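Long-range contacts in UPF0135 protein SA1388 (Staphylococcus aureus subsp. aureus, PDB 3LNL), which is of unknown function but assembles into a toroidal homohexamer of the NIF3 family whose subunits each carry a dinuclear zinc centre: residues 132-137 with 206-211; 167-172 with 200-205; 51-56 with 362-367. The protein carries 2 engineered substitutions. All coordinates share one frame; numbering follows the deposited sequence. Where two conformers were deposited one is given.

Interaction 1 (132-137 with 206-211); sequences QDVYYK and IDAYQK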
loop_
_atom_site.group_PDB
_atom_site.type_symbol
_atom_site.label_atom_id
_atom_site.label_comp_id
_atom_site.label_asym_id
_atom_site.label_seq_id
_atom_site.Cartn_x
_atom_site.Cartn_y
_atom_site.Cartn_z
ATOM N N GLN B 132 0.299 -20.521 -15.111
ATOM C CA GLN B 132 0.955 -20.200 -16.392
ATOM C C GLN B 132 2.445 -20.253 -16.140
ATOM O O GLN B 132 2.938 -19.680 -15.181
ATOM C CB GLN B 132 0.562 -18.819 -16.943
ATOM C CG GLN B 132 -0.897 -18.711 -17.408
ATOM C CD GLN B 132 -1.166 -19.380 -18.761
ATOM O OE1 GLN B 132 -0.354 -19.303 -19.691
ATOM N NE2 GLN B 132 -2.313 -20.041 -18.871
ATOM N N ASP B 133 3.148 -20.984 -16.979
ATOM C CA ASP B 133 4.588 -21.085 -16.867
ATOM C C ASP B 133 5.230 -20.275 -17.972
ATOM O O ASP B 133 4.764 -20.285 -19.100
ATOM C CB ASP B 133 5.011 -22.552 -16.932
ATOM C CG ASP B 133 4.323 -23.407 -15.854
ATOM O OD1 ASP B 133 4.260 -22.981 -14.674
ATOM O OD2 ASP B 133 3.836 -24.502 -16.202
ATOM N N VAL B 134 6.288 -19.562 -17.615
ATOM C CA VAL B 134 7.010 -18.720 -18.542
ATOM C C VAL B 134 8.157 -19.500 -19.160
ATOM O O VAL B 134 8.940 -20.131 -18.452
ATOM C CB VAL B 134 7.557 -17.478 -17.842
ATOM C CG1 VAL B 134 8.310 -16.600 -18.838
ATOM C CG2 VAL B 134 6.418 -16.717 -17.169
ATOM N N TYR B 135 8.198 -19.495 -20.487
ATOM C CA TYR B 135 9.288 -20.077 -21.272
ATOM C C TYR B 135 9.832 -18.985 -22.194
ATOM O O TYR B 135 9.266 -17.895 -22.273
ATOM C CB TYR B 135 8.773 -21.216 -22.153
ATOM C CG TYR B 135 8.165 -22.357 -21.396
ATOM C CD1 TYR B 135 8.873 -23.537 -21.164
ATOM C CD2 TYR B 135 6.866 -22.264 -20.915
ATOM C CE1 TYR B 135 8.296 -24.600 -20.452
ATOM C CE2 TYR B 135 6.281 -23.313 -20.217
ATOM C CZ TYR B 135 6.994 -24.472 -19.976
ATOM O OH TYR B 135 6.366 -25.486 -19.266
ATOM N N TYR B 136 10.911 -19.286 -22.917
ATOM C CA TYR B 136 11.390 -18.406 -23.985
ATOM C C TYR B 136 11.611 -19.172 -25.262
ATOM O O TYR B 136 12.164 -20.282 -25.250
ATOM C CB TYR B 136 12.698 -17.723 -23.613
ATOM C CG TYR B 136 12.550 -16.724 -22.521
ATOM C CD1 TYR B 136 12.873 -17.044 -21.218
ATOM C CD2 TYR B 136 12.075 -15.445 -22.792
ATOM C CE1 TYR B 136 12.726 -16.120 -20.204
ATOM C CE2 TYR B 136 11.920 -14.515 -21.783
ATOM C CZ TYR B 136 12.252 -14.856 -20.493
ATOM O OH TYR B 136 12.107 -13.930 -19.480
ATOM N N LYS B 137 11.193 -18.580 -26.371
ATOM C CA LYS B 137 11.632 -19.062 -27.669
ATOM C C LYS B 137 12.910 -18.297 -28.015
ATOM O O LYS B 137 12.887 -17.080 -28.176
ATOM C CB LYS B 137 10.565 -18.884 -28.729
ATOM C CG LYS B 137 10.731 -19.815 -29.920
ATOM C CD LYS B 137 9.562 -19.582 -30.908
ATOM C CE LYS B 137 8.863 -20.889 -31.278
ATOM N NZ LYS B 137 7.517 -20.566 -31.894
ATOM N N ILE B 206 13.474 -22.720 -24.241
ATOM C CA ILE B 206 14.106 -22.878 -22.940
ATOM C C ILE B 206 13.098 -22.527 -21.840
ATOM O O ILE B 206 12.160 -21.747 -22.054
ATOM C CB ILE B 206 15.368 -21.982 -22.793
ATOM C CG1 ILE B 206 15.010 -20.502 -23.023
ATOM C CG2 ILE B 206 16.488 -22.459 -23.739
ATOM C CD1 ILE B 206 15.929 -19.500 -22.320
ATOM N N ASP B 207 13.291 -23.122 -20.674
ATOM C CA ASP B 207 12.573 -22.702 -19.477
ATOM C C ASP B 207 13.124 -21.350 -19.071
ATOM O O ASP B 207 14.250 -21.002 -19.451
ATOM C CB ASP B 207 12.795 -23.693 -18.333
ATOM C CG ASP B 207 12.291 -25.072 -18.662
ATOM O OD1 ASP B 207 11.440 -25.181 -19.570
ATOM O OD2 ASP B 207 12.739 -26.048 -18.022
ATOM N N ALA B 208 12.346 -20.609 -18.282
ATOM C CA ALA B 208 12.725 -19.248 -17.875
ATOM C C ALA B 208 14.079 -19.145 -17.136
ATOM O O ALA B 208 14.797 -18.163 -17.304
ATOM C CB ALA B 208 11.616 -18.604 -17.050
ATOM N N TYR B 209 14.448 -20.144 -16.345
ATOM C CA TYR B 209 15.677 -20.032 -15.549
ATOM C C TYR B 209 16.957 -20.176 -16.395
ATOM O O TYR B 209 18.046 -19.794 -15.944
ATOM C CB TYR B 209 15.671 -21.018 -14.365
ATOM C CG TYR B 209 15.852 -22.459 -14.763
ATOM C CD1 TYR B 209 17.122 -23.024 -14.855
ATOM C CD2 TYR B 209 14.758 -23.259 -15.058
ATOM C CE1 TYR B 209 17.294 -24.356 -15.223
ATOM C CE2 TYR B 209 14.921 -24.589 -15.437
ATOM C CZ TYR B 209 16.189 -25.127 -15.515
ATOM O OH TYR B 209 16.351 -26.437 -15.892
ATOM N N GLN B 210 16.817 -20.701 -17.618
ATOM C CA GLN B 210 17.965 -20.963 -18.511
ATOM C C GLN B 210 18.464 -19.758 -19.332
ATOM O O GLN B 210 19.554 -19.820 -19.914
ATOM C CB GLN B 210 17.636 -22.102 -19.482
ATOM C CG GLN B 210 17.175 -23.416 -18.838
ATOM C CD GLN B 210 16.691 -24.411 -19.894
ATOM O OE1 GLN B 210 15.486 -24.635 -20.081
ATOM N NE2 GLN B 210 17.637 -24.993 -20.612
ATOM N N LYS B 211 17.678 -18.682 -19.392
ATOM C CA LYS B 211 18.005 -17.519 -20.247
ATOM C C LYS B 211 19.500 -17.172 -20.167
ATOM O O LYS B 211 20.209 -17.206 -21.169
ATOM C CB LYS B 211 17.116 -16.308 -19.890
ATOM C CG LYS B 211 17.282 -15.030 -20.763
ATOM C CD LYS B 211 16.128 -14.010 -20.532
ATOM C CE LYS B 211 16.356 -12.645 -21.259
ATOM N NZ LYS B 211 15.078 -11.938 -21.747
#
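The ring of Tyr136 takes Lys211 over one face and Ala208 at its edge. Over the face lies the aliphatic part of Lys211, a CH-pi contact in which CD of Lys211 sits 4.2 Å from the centroid of the Tyr136 ring, offset toward the rim. At the ring edge, near its plane, CA of Ala208 comes to 3.9 Å from CE1 of Tyr136, while CD1 of Ile206 approaches obliquely. The ring of Tyr135 has the carbonyl O of Ile206 at its edge; OD1 of Asp207 reaches its CE1 at 3.3 Å, ring and carboxylate lying side by side with their planes 69° apart.

Along the backbone, Tyr136 and Ile206 form an antiparallel hydrogen-bonded pair. The N-H of Tyr136 gives a nearly straight bond to O of Ile206 (2.9 Å, 169°), and N of Ile206 returns one to O of Tyr136. Ile206 has CG1 between its backbone N and carbonyl carbon (chi1 57°), which lays CG1 3.7 Å from CB of Tyr136. Tyr135 and Asp207 form the next, non-hydrogen-bonded pair, and strand 197-207 ends there; after it, N of Ala208 makes only a weak bond to O of Val134, at 3.4 Å. N of Asp207, which faces away from strand 125-142, donates to OE1 of Gln210.

Strand 125-142 has strand 229-238 of the PII-like domain as a further neighbour, and NZ of Lys211 makes a weak hydrogen bond to Lys235 O of a neighbouring subunit. The chemistry is thus divided: two good backbone bonds fix the register, whereas the Tyr136 ring and CD of Lys211 bring the start of helix 211-221 against the sheet through a CH-pi contact.

Interaction 2 (167-172 with 200-205); sequences YCFFES and VKIEFM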
loop_
_atom_site.group_PDB
_atom_site.type_symbol
_atom_site.label_atom_id
_atom_site.label_comp_id
_atom_site.label_asym_id
_atom_site.label_seq_id
_atom_site.Cartn_x
_atom_site.Cartn_y
_atom_site.Cartn_z
ATOM N N TYR B 167 18.069 -32.310 -29.049
ATOM C CA TYR B 167 18.377 -31.691 -30.352
ATOM C C TYR B 167 17.127 -31.141 -31.068
ATOM O O TYR B 167 16.967 -31.303 -32.281
ATOM C CB TYR B 167 19.105 -32.707 -31.237
ATOM C CG TYR B 167 20.177 -32.124 -32.136
ATOM C CD1 TYR B 167 21.489 -31.982 -31.683
ATOM C CD2 TYR B 167 19.893 -31.744 -33.445
ATOM C CE1 TYR B 167 22.474 -31.465 -32.494
ATOM C CE2 TYR B 167 20.884 -31.225 -34.271
ATOM C CZ TYR B 167 22.168 -31.089 -33.789
ATOM O OH TYR B 167 23.139 -30.574 -34.615
ATOM N N CYS B 168 16.250 -30.501 -30.303
ATOM C CA CYS B 168 14.974 -29.999 -30.820
ATOM C C CYS B 168 15.121 -28.571 -31.293
ATOM O O CYS B 168 15.090 -27.640 -30.492
ATOM C CB CYS B 168 13.896 -30.068 -29.744
ATOM S SG CYS B 168 13.818 -31.715 -29.037
ATOM N N PHE B 169 15.299 -28.423 -32.598
ATOM C CA PHE B 169 15.452 -27.127 -33.230
ATOM C C PHE B 169 14.425 -27.030 -34.335
ATOM O O PHE B 169 13.992 -28.059 -34.879
ATOM C CB PHE B 169 16.840 -26.988 -33.866
ATOM C CG PHE B 169 17.974 -26.866 -32.884
ATOM C CD1 PHE B 169 18.187 -25.680 -32.183
ATOM C CD2 PHE B 169 18.872 -27.920 -32.702
ATOM C CE1 PHE B 169 19.251 -25.553 -31.294
ATOM C CE2 PHE B 169 19.949 -27.803 -31.817
ATOM C CZ PHE B 169 20.140 -26.616 -31.115
ATOM N N PHE B 170 14.043 -25.799 -34.663
ATOM C CA PHE B 170 13.321 -25.508 -35.895
ATOM C C PHE B 170 14.137 -24.542 -36.771
ATOM O O PHE B 170 14.623 -23.511 -36.300
ATOM C CB PHE B 170 11.938 -24.953 -35.609
ATOM C CG PHE B 170 11.152 -24.664 -36.842
ATOM C CD1 PHE B 170 10.462 -25.673 -37.487
ATOM C CD2 PHE B 170 11.109 -23.374 -37.370
ATOM C CE1 PHE B 170 9.734 -25.404 -38.640
ATOM C CE2 PHE B 170 10.381 -23.099 -38.531
ATOM C CZ PHE B 170 9.689 -24.116 -39.160
ATOM N N GLU B 171 14.260 -24.888 -38.052
ATOM C CA GLU B 171 15.138 -24.172 -38.993
ATOM C C GLU B 171 14.387 -23.431 -40.112
ATOM O O GLU B 171 13.539 -23.992 -40.822
ATOM C CB GLU B 171 16.162 -25.126 -39.602
ATOM C CG GLU B 171 17.352 -25.362 -38.705
ATOM C CD GLU B 171 18.336 -26.348 -39.301
ATOM O OE1 GLU B 171 17.939 -27.513 -39.501
ATOM O OE2 GLU B 171 19.491 -25.958 -39.566
ATOM N N SER B 172 14.759 -22.162 -40.255
ATOM C CA SER B 172 14.088 -21.218 -41.126
ATOM C C SER B 172 15.189 -20.662 -42.031
ATOM O O SER B 172 16.285 -20.384 -41.552
ATOM C CB SER B 172 13.426 -20.101 -40.270
ATOM O OG SER B 172 13.247 -20.483 -38.877
ATOM N N VAL B 200 20.440 -18.850 -41.712
ATOM C CA VAL B 200 19.484 -19.776 -41.141
ATOM C C VAL B 200 19.075 -19.244 -39.761
ATOM O O VAL B 200 19.917 -19.049 -38.869
ATOM C CB VAL B 200 20.047 -21.213 -41.028
ATOM C CG1 VAL B 200 19.045 -22.114 -40.349
ATOM C CG2 VAL B 200 20.387 -21.762 -42.408
ATOM N N LYS B 201 17.775 -18.992 -39.624
ATOM C CA LYS B 201 17.171 -18.646 -38.351
ATOM C C LYS B 201 16.803 -19.949 -37.639
ATOM O O LYS B 201 15.868 -20.661 -38.035
ATOM C CB LYS B 201 15.935 -17.769 -38.574
ATOM C CG LYS B 201 15.204 -17.351 -37.305
ATOM C CD LYS B 201 13.848 -16.682 -37.616
ATOM C CE LYS B 201 13.084 -16.441 -36.336
ATOM N NZ LYS B 201 11.604 -16.559 -36.479
ATOM N N ILE B 202 17.563 -20.267 -36.600
ATOM C CA ILE B 202 17.311 -21.461 -35.799
ATOM C C ILE B 202 16.523 -21.054 -34.539
ATOM O O ILE B 202 16.803 -20.023 -33.934
ATOM C CB ILE B 202 18.618 -22.154 -35.381
ATOM C CG1 ILE B 202 19.643 -22.143 -36.530
ATOM C CG2 ILE B 202 18.342 -23.599 -34.943
ATOM C CD1 ILE B 202 20.938 -22.954 -36.251
ATOM N N GLU B 203 15.535 -21.861 -34.173
ATOM C CA GLU B 203 14.698 -21.614 -32.990
ATOM C C GLU B 203 14.671 -22.832 -32.046
ATOM O O GLU B 203 14.771 -23.984 -32.472
ATOM C CB GLU B 203 13.257 -21.281 -33.389
ATOM C CG GLU B 203 13.113 -20.300 -34.573
ATOM C CD GLU B 203 11.652 -20.051 -34.974
ATOM O OE1 GLU B 203 11.414 -19.243 -35.903
ATOM O OE2 GLU B 203 10.739 -20.656 -34.370
ATOM N N PHE B 204 14.525 -22.556 -30.764
ATOM C CA PHE B 204 14.311 -23.605 -29.778
ATOM C C PHE B 204 13.749 -23.007 -28.486
ATOM O O PHE B 204 13.697 -21.774 -28.311
ATOM C CB PHE B 204 15.603 -24.393 -29.518
ATOM C CG PHE B 204 16.745 -23.553 -29.031
ATOM C CD1 PHE B 204 17.052 -23.490 -27.670
ATOM C CD2 PHE B 204 17.532 -22.840 -29.929
ATOM C CE1 PHE B 204 18.112 -22.725 -27.211
ATOM C CE2 PHE B 204 18.599 -22.083 -29.477
ATOM C CZ PHE B 204 18.889 -22.025 -28.106
ATOM N N MET B 205 13.332 -23.898 -27.598
ATOM C CA MET B 205 12.659 -23.526 -26.356
ATOM C C MET B 205 13.601 -23.636 -25.185
ATOM O O MET B 205 14.442 -24.513 -25.152
ATOM C CB MET B 205 11.445 -24.424 -26.139
ATOM C CG MET B 205 10.384 -24.258 -27.205
ATOM S SD MET B 205 9.764 -22.540 -27.248
ATOM C CE MET B 205 8.884 -22.476 -25.650
#
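Phe169 and Phe204 meet as an offset edge-to-face pair, with the edge of Phe169 toward the face of Phe204 and the planes at 82°. Along Phe169, CB lies 3.9 Å from both CG2 of Ile202 and O of Glu203. CG keeps near the same methyl, and CD1 presses closest on it, 3.5 Å from CG2 of Ile202. CE1 then reaches CD2 of Phe204, also at 3.5 Å, while CE2, on the other side of the ring, lies over the face of Tyr167. Phe204 turns its ring to this edge with CG between backbone N and carbonyl carbon (chi1 59°).

At the other end, O of Lys201 is gripped twice, from opposite faces of its carbonyl plane, by N and OG of Ser172; OG stands 2.8 Å from that oxygen. NZ of Lys201 bridges to OE1 of Glu203 from above the carboxylate plane, while OE2 of Glu203 bonds Tyr141 OH of a neighbouring subunit. Glu171 salt-bridges Lys151 on helix 147-156.

Phe170-Glu203 and Ser172-Lys201 are antiparallel hydrogen-bonded pairs flanking the non-hydrogen-bonded pair Glu171-Ile202. Phe170 and Glu171 carry this ladder into the same neighbouring subunit, within the PII-like trimers that cap the toroid.

Interaction 3 (51-56 with 362-367); sequences LEVVNE and INTDPF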
loop_
_atom_site.group_PDB
_atom_site.type_symbol
_atom_site.label_atom_id
_atom_site.label_comp_id
_atom_site.label_asym_id
_atom_site.label_seq_id
_atom_site.Cartn_x
_atom_site.Cartn_y
_atom_site.Cartn_z
ATOM N N LEU B 51 0.510 -33.220 18.240
ATOM C CA LEU B 51 1.390 -33.946 19.193
ATOM C C LEU B 51 1.197 -35.453 19.086
ATOM O O LEU B 51 2.169 -36.243 19.172
ATOM C CB LEU B 51 1.159 -33.504 20.632
ATOM C CG LEU B 51 2.142 -33.956 21.752
ATOM C CD1 LEU B 51 3.490 -33.385 21.532
ATOM C CD2 LEU B 51 1.598 -33.505 23.124
ATOM N N GLU B 52 -0.057 -35.887 18.922
ATOM C CA GLU B 52 -0.342 -37.335 18.799
ATOM C C GLU B 52 0.354 -37.917 17.569
ATOM O O GLU B 52 0.858 -39.035 17.618
ATOM C CB GLU B 52 -1.856 -37.634 18.782
ATOM C CG GLU B 52 -2.553 -37.408 20.161
ATOM C CD GLU B 52 -4.087 -37.614 20.164
ATOM O OE1 GLU B 52 -4.761 -37.586 19.095
ATOM O OE2 GLU B 52 -4.637 -37.791 21.283
ATOM N N VAL B 53 0.437 -37.146 16.482
ATOM C CA VAL B 53 1.113 -37.633 15.281
ATOM C C VAL B 53 2.628 -37.831 15.551
ATOM O O VAL B 53 3.221 -38.832 15.130
ATOM C CB VAL B 53 0.862 -36.720 14.080
ATOM C CG1 VAL B 53 1.797 -37.103 12.857
ATOM C CG2 VAL B 53 -0.618 -36.805 13.700
ATOM N N VAL B 54 3.222 -36.903 16.278
ATOM C CA VAL B 54 4.617 -36.997 16.622
ATOM C C VAL B 54 4.849 -38.245 17.506
ATOM O O VAL B 54 5.789 -38.996 17.255
ATOM C CB VAL B 54 5.141 -35.704 17.306
ATOM C CG1 VAL B 54 6.632 -35.835 17.626
ATOM C CG2 VAL B 54 4.861 -34.493 16.420
ATOM N N ASN B 55 3.941 -38.492 18.457
ATOM C CA ASN B 55 4.040 -39.641 19.353
ATOM C C ASN B 55 3.913 -40.904 18.572
ATOM O O ASN B 55 4.575 -41.889 18.876
ATOM C CB ASN B 55 2.966 -39.591 20.438
ATOM C CG ASN B 55 3.242 -38.510 21.490
ATOM O OD1 ASN B 55 4.382 -38.136 21.702
ATOM N ND2 ASN B 55 2.208 -38.094 22.203
ATOM N N GLU B 56 3.031 -40.893 17.578
ATOM C CA GLU B 56 2.845 -42.054 16.696
ATOM C C GLU B 56 4.133 -42.353 15.860
ATOM O O GLU B 56 4.544 -43.504 15.729
ATOM C CB GLU B 56 1.616 -41.812 15.790
ATOM C CG GLU B 56 1.306 -42.889 14.704
ATOM C CD GLU B 56 0.208 -42.424 13.755
ATOM O OE1 GLU B 56 -0.396 -43.289 13.160
ATOM O OE2 GLU B 56 -0.068 -41.190 13.582
ATOM N N ILE B 362 -4.456 -41.356 13.059
ATOM C CA ILE B 362 -5.094 -40.505 14.052
ATOM C C ILE B 362 -6.100 -39.533 13.396
ATOM O O ILE B 362 -5.767 -38.834 12.466
ATOM C CB ILE B 362 -4.037 -39.783 14.875
ATOM C CG1 ILE B 362 -3.262 -40.850 15.697
ATOM C CG2 ILE B 362 -4.711 -38.717 15.849
ATOM C CD1 ILE B 362 -2.041 -40.374 16.207
ATOM N N ASN B 363 -7.327 -39.489 13.897
ATOM C CA ASN B 363 -8.239 -38.445 13.502
ATOM C C ASN B 363 -7.880 -37.158 14.248
ATOM O O ASN B 363 -8.025 -37.089 15.441
ATOM C CB ASN B 363 -9.695 -38.851 13.789
ATOM C CG ASN B 363 -10.669 -37.857 13.222
ATOM O OD1 ASN B 363 -10.488 -36.643 13.392
ATOM N ND2 ASN B 363 -11.723 -38.361 12.518
ATOM N N THR B 364 -7.412 -36.142 13.532
ATOM C CA THR B 364 -6.840 -34.962 14.118
ATOM C C THR B 364 -7.849 -33.808 13.919
ATOM O O THR B 364 -7.486 -32.683 14.036
ATOM C CB THR B 364 -5.481 -34.559 13.381
ATOM O OG1 THR B 364 -5.705 -34.466 11.980
ATOM C CG2 THR B 364 -4.377 -35.583 13.620
ATOM N N ASP B 365 -9.112 -34.104 13.581
ATOM C CA ASP B 365 -10.098 -33.062 13.367
ATOM C C ASP B 365 -10.274 -32.399 14.718
ATOM O O ASP B 365 -10.540 -33.095 15.680
ATOM C CB ASP B 365 -11.438 -33.604 12.903
ATOM C CG ASP B 365 -12.381 -32.499 12.392
ATOM O OD1 ASP B 365 -12.165 -31.304 12.699
ATOM O OD2 ASP B 365 -13.376 -32.823 11.709
ATOM N N PRO B 366 -10.097 -31.072 14.806
ATOM C CA PRO B 366 -10.397 -30.379 16.063
ATOM C C PRO B 366 -11.899 -30.406 16.464
ATOM O O PRO B 366 -12.239 -30.313 17.611
ATOM C CB PRO B 366 -9.879 -28.943 15.779
ATOM C CG PRO B 366 -9.955 -28.809 14.355
ATOM C CD PRO B 366 -9.486 -30.147 13.842
ATOM N N PHE B 367 -12.778 -30.557 15.483
ATOM C CA PHE B 367 -14.170 -30.600 15.693
ATOM C C PHE B 367 -14.629 -32.024 16.050
ATOM O O PHE B 367 -14.210 -32.987 15.433
ATOM C CB PHE B 367 -14.925 -30.153 14.451
ATOM C CG PHE B 367 -14.823 -28.705 14.155
ATOM C CD1 PHE B 367 -14.482 -28.271 12.882
ATOM C CD2 PHE B 367 -15.162 -27.759 15.119
ATOM C CE1 PHE B 367 -14.437 -26.925 12.601
ATOM C CE2 PHE B 367 -15.123 -26.414 14.837
ATOM C CZ PHE B 367 -14.761 -25.996 13.559
#
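Helix 51-60 of the NIF3 fold meets here the loop that follows strand 357-359. The loop is an outer neighbour of the dinuclear zinc centre and not a part of it: the side chain of Thr364 lies about 11 Å from a zinc ion and about 7 Å from the side chain of the zinc ligand His69. Ile362 carries most of the contact. Its side chain lies against one side of the helix, with CD1 reaching in between Glu52 and Glu56, 3.4 Å from OE2 of Glu56. The same methyl is 3.5 Å from the backbone O of Glu52. The placement follows from the torsions of Ile362, where CG1 is anti to the carbonyl carbon (chi1 -66°) and chi2 is extended (164°). Glu56 runs antiparallel alongside Ile362, and its polar end is held by the residues just before Ile362: OE2 bonds to OG of Ser360 and OE1 to N of Thr361. The carboxylate thereby ties the helix to the start of the loop; Ser360 OG also bonds N of Ile362.

Farther along, CG2 of Val53 touches CG2 of Thr364 at 4.0 Å, the two side chains being roughly perpendicular. The backbone N of Thr364 bonds Tyr331 OH. The loop then makes two successive Asx turns, OD1 of Asn363 accepting from N of Asp365 (2.9 Å) and OD1 of Asp365 from N of Phe367, whose ring makes a cation-pi contact with Arg271 of a neighbouring subunit.

Within the subunit, Val53 also packs on strand 43-46, and Val54 on helix 83-93.

Overall arrangement
Interactions 1 and 2 share strand 197-207 and lie side by side in one sheet, with centres 16 Å apart; they touch where Lys137 meets Glu203 and where Tyr135 meets Met205. Strand 197-207 is thus flanked by strand 125-142 on one edge and 170-176 on the other, within the PII-like domain. Interaction 3 belongs to the NIF3 part, with its centre 42 Å from interaction 1 and 55 Å from interaction 2, across the centre of the chain. Along the sequence, residues 51-56 come first and 362-367 last, enclosing interaction 1, which itself encloses interaction 2. This order agrees with the PII-like domain bulging out between the two NIF3 domains; the zinc ligands likewise come from before and after it.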